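Local atomic coordinates of echicetin A-chain (Echis carinatus, PDB entry 1OZ7), a protein that binds the platelet receptor GPIbalpha, which by itself inhibits platelet aggregation but promotes aggregation and signalling when IgMk is bound as well. Residues K28-Q33 with G37-I42. Sequence-based numbering, arbitrary orientation.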
ATOM      1  N   LYS A  28      15.368 -17.563   5.435  1.00 29.97           N
ATOM      2  CA  LYS A  28      15.883 -18.860   5.861  1.00 29.80           C
ATOM      3  C   LYS A  28      17.367 -18.746   6.190  1.00 27.10           C
ATOM      4  O   LYS A  28      17.838 -19.247   7.210  1.00 27.84           O
ATOM      5  CB  LYS A  28      15.659 -19.901   4.758  1.00 31.71           C
ATOM      6  CG  LYS A  28      16.096 -21.307   5.135  1.00 35.75           C
ATOM      7  CD  LYS A  28      15.397 -21.778   6.405  1.00 40.79           C
ATOM      8  CE  LYS A  28      15.908 -23.140   6.849  1.00 44.95           C
ATOM      9  NZ  LYS A  28      15.413 -23.517   8.208  1.00 48.56           N
ATOM     10  N   PHE A  29      18.098 -18.072   5.315  1.00 25.17           N
ATOM     11  CA  PHE A  29      19.524 -17.874   5.495  1.00 23.92           C
ATOM     12  C   PHE A  29      19.837 -17.216   6.843  1.00 24.13           C
ATOM     13  O   PHE A  29      20.729 -17.661   7.563  1.00 24.16           O
ATOM     14  CB  PHE A  29      20.045 -17.030   4.332  1.00 20.56           C
ATOM     15  CG  PHE A  29      21.481 -16.615   4.462  1.00 21.16           C
ATOM     16  CD1 PHE A  29      21.844 -15.557   5.288  1.00 18.75           C
ATOM     17  CD2 PHE A  29      22.473 -17.268   3.741  1.00 21.78           C
ATOM     18  CE1 PHE A  29      23.163 -15.158   5.391  1.00 17.17           C
ATOM     19  CE2 PHE A  29      23.803 -16.869   3.845  1.00 20.35           C
ATOM     20  CZ  PHE A  29      24.140 -15.811   4.673  1.00 19.56           C
ATOM     21  N   CYS A  30      19.091 -16.170   7.188  1.00 26.31           N
ATOM     22  CA  CYS A  30      19.306 -15.446   8.438  1.00 26.42           C
ATOM     23  C   CYS A  30      19.027 -16.279   9.675  1.00 28.77           C
ATOM     24  O   CYS A  30      19.601 -16.035  10.735  1.00 29.50           O
ATOM     25  CB  CYS A  30      18.423 -14.202   8.510  1.00 25.85           C
ATOM     26  SG  CYS A  30      18.796 -12.855   7.348  1.00 20.43           S
ATOM     27  N   ASN A  31      18.131 -17.248   9.553  1.00 30.70           N
ATOM     28  CA  ASN A  31      17.792 -18.078  10.696  1.00 33.48           C
ATOM     29  C   ASN A  31      18.835 -19.164  10.919  1.00 34.08           C
ATOM     30  O   ASN A  31      18.768 -19.905  11.899  1.00 32.34           O
ATOM     31  CB  ASN A  31      16.423 -18.720  10.501  1.00 34.97           C
ATOM     32  CG  ASN A  31      16.435 -19.789   9.443  1.00 38.87           C
ATOM     33  OD1 ASN A  31      17.264 -20.697   9.465  1.00 40.88           O
ATOM     34  ND2 ASN A  31      15.502 -19.696   8.507  1.00 45.13           N
ATOM     35  N   LYS A  32      19.799 -19.256  10.008  1.00 34.65           N
ATOM     36  CA  LYS A  32      20.852 -20.265  10.121  1.00 35.36           C
ATOM     37  C   LYS A  32      22.138 -19.700  10.713  1.00 34.54           C
ATOM     38  O   LYS A  32      22.988 -20.453  11.179  1.00 36.07           O
ATOM     39  CB  LYS A  32      21.167 -20.867   8.747  1.00 36.51           C
ATOM     40  CG  LYS A  32      20.007 -21.581   8.073  1.00 39.03           C
ATOM     41  CD  LYS A  32      20.393 -22.026   6.672  1.00 41.86           C
ATOM     42  CE  LYS A  32      19.207 -22.630   5.929  1.00 45.27           C
ATOM     43  NZ  LYS A  32      19.546 -22.968   4.511  1.00 47.18           N
ATOM     44  N   GLN A  33      22.276 -18.377  10.700  1.00 34.48           N
ATOM     45  CA  GLN A  33      23.476 -17.720  11.217  1.00 34.65           C
ATOM     46  C   GLN A  33      23.556 -17.673  12.738  1.00 35.15           C
ATOM     47  O   GLN A  33      24.644 -17.571  13.303  1.00 36.47           O
ATOM     48  CB  GLN A  33      23.564 -16.295  10.670  1.00 35.82           C
ATOM     49  CG  GLN A  33      23.209 -16.182   9.198  1.00 35.36           C
ATOM     50  CD  GLN A  33      23.919 -17.213   8.363  1.00 34.10           C
ATOM     51  OE1 GLN A  33      25.147 -17.271   8.339  1.00 34.75           O
ATOM     52  NE2 GLN A  33      23.150 -18.048   7.678  1.00 31.21           N
ATOM     53  N   GLY A  37      17.846 -15.814  14.234  1.00 38.78           N
ATOM     54  CA  GLY A  37      18.228 -14.726  13.359  1.00 35.47           C
ATOM     55  C   GLY A  37      17.054 -14.630  12.404  1.00 33.20           C
ATOM     56  O   GLY A  37      16.328 -15.610  12.229  1.00 31.98           O
ATOM     57  N   HIS A  38      16.847 -13.468  11.797  1.00 31.21           N
ATOM     58  CA  HIS A  38      15.743 -13.284  10.856  1.00 29.03           C
ATOM     59  C   HIS A  38      16.051 -12.106   9.953  1.00 26.88           C
ATOM     60  O   HIS A  38      17.029 -11.386  10.161  1.00 25.14           O
ATOM     61  CB  HIS A  38      14.444 -12.938  11.588  1.00 28.33           C
ATOM     62  CG  HIS A  38      13.830 -14.076  12.334  1.00 30.93           C
ATOM     63  ND1 HIS A  38      13.211 -15.132  11.704  1.00 32.21           N
ATOM     64  CD2 HIS A  38      13.713 -14.307  13.663  1.00 31.17           C
ATOM     65  CE1 HIS A  38      12.736 -15.965  12.612  1.00 29.88           C
ATOM     66  NE2 HIS A  38      13.029 -15.488  13.809  1.00 29.40           N
ATOM     67  N   LEU A  39      15.196 -11.903   8.955  1.00 24.73           N
ATOM     68  CA  LEU A  39      15.345 -10.750   8.092  1.00 22.05           C
ATOM     69  C   LEU A  39      15.103  -9.640   9.096  1.00 21.84           C
ATOM     70  O   LEU A  39      14.329  -9.812  10.035  1.00 19.41           O
ATOM     71  CB  LEU A  39      14.271 -10.743   7.012  1.00 19.63           C
ATOM     72  CG  LEU A  39      14.572 -11.659   5.826  1.00 19.78           C
ATOM     73  CD1 LEU A  39      13.363 -11.745   4.923  1.00 14.43           C
ATOM     74  CD2 LEU A  39      15.791 -11.122   5.072  1.00 16.48           C
ATOM     75  N   LEU A  40      15.773  -8.513   8.917  1.00 21.46           N
ATOM     76  CA  LEU A  40      15.639  -7.416   9.856  1.00 19.44           C
ATOM     77  C   LEU A  40      14.244  -6.839   9.982  1.00 18.62           C
ATOM     78  O   LEU A  40      13.550  -6.635   8.989  1.00 18.20           O
ATOM     79  CB  LEU A  40      16.616  -6.307   9.494  1.00 17.67           C
ATOM     80  N   SER A  41      13.834  -6.604  11.224  1.00 18.13           N
ATOM     81  CA  SER A  41      12.558  -5.959  11.499  1.00 18.08           C
ATOM     82  C   SER A  41      13.020  -4.549  11.885  1.00 17.07           C
ATOM     83  O   SER A  41      14.138  -4.376  12.383  1.00 14.64           O
ATOM     84  CB  SER A  41      11.838  -6.635  12.668  1.00 22.24           C
ATOM     85  OG  SER A  41      12.604  -6.570  13.859  1.00 28.57           O
ATOM     86  N   ILE A  42      12.184  -3.549  11.633  1.00 17.10           N
ATOM     87  CA  ILE A  42      12.523  -2.161  11.926  1.00 17.80           C
ATOM     88  C   ILE A  42      11.481  -1.613  12.871  1.00 19.06           C
ATOM     89  O   ILE A  42      10.326  -1.431  12.500  1.00 20.82           O
ATOM     90  CB  ILE A  42      12.535  -1.322  10.635  1.00 18.55           C
ATOM     91  CG1 ILE A  42      13.467  -1.975   9.614  1.00 19.57           C
ATOM     92  CG2 ILE A  42      12.996   0.116  10.930  1.00 15.65           C
ATOM     93  CD1 ILE A  42      14.894  -2.066  10.074  1.00 23.38           C
TER
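Backbone meets backbone where the 28-33 part of the helix passes the start of strand 38-39, the CA atoms of Asn31 and Gly37 lying 4.3 Å apart and those of Cys30 and His38 4.8 Å. In this C-type lectin fold of the snaclec family, a short loop returns the chain from the helix to an outer strand of the sheet that also holds strand 121-127. No hydrogen bond spans the two segments; instead, two CA-H...O contacts run in opposite directions. Gly37 CA approaches Cys30 O at 3.2 Å, and Asn31 CA approaches Gly37 O at 3.3 Å. Glycine suits this place, since a CB on Gly37 would run into Cys30 O.

Cys30 supplies the main side-chain contact. Its CB lies 3.5 Å from His38 C, and SG sits 3.6 Å from His38 O, so the small thiol-derived group packs on a peptide rather than on a bulky side chain. With SG anti to its own carbonyl carbon (chi1 -68°), the sulfur lies beside the His38 carbonyl and is placed to bond Cys125 SG. That disulfide ties the helix to strand 121-127, the neighbour of strand 38-39 in the sheet. His38 leaves its backbone pointing away from segment 28-33, and its ND1 hydrogen-bonds Glu27 OE2, about one turn before Cys30 and Asn31 on the helix. The other carboxylate oxygen of Glu27 accepts the backbone N-H of Leu39, so one acidic side chain holds the strand's start by two bonds. Leucine brings a branched apolar end to this buried junction: Leu39 rests on Phe123, and its CD2 methyl reaches Cys30 SG at 4.1 Å.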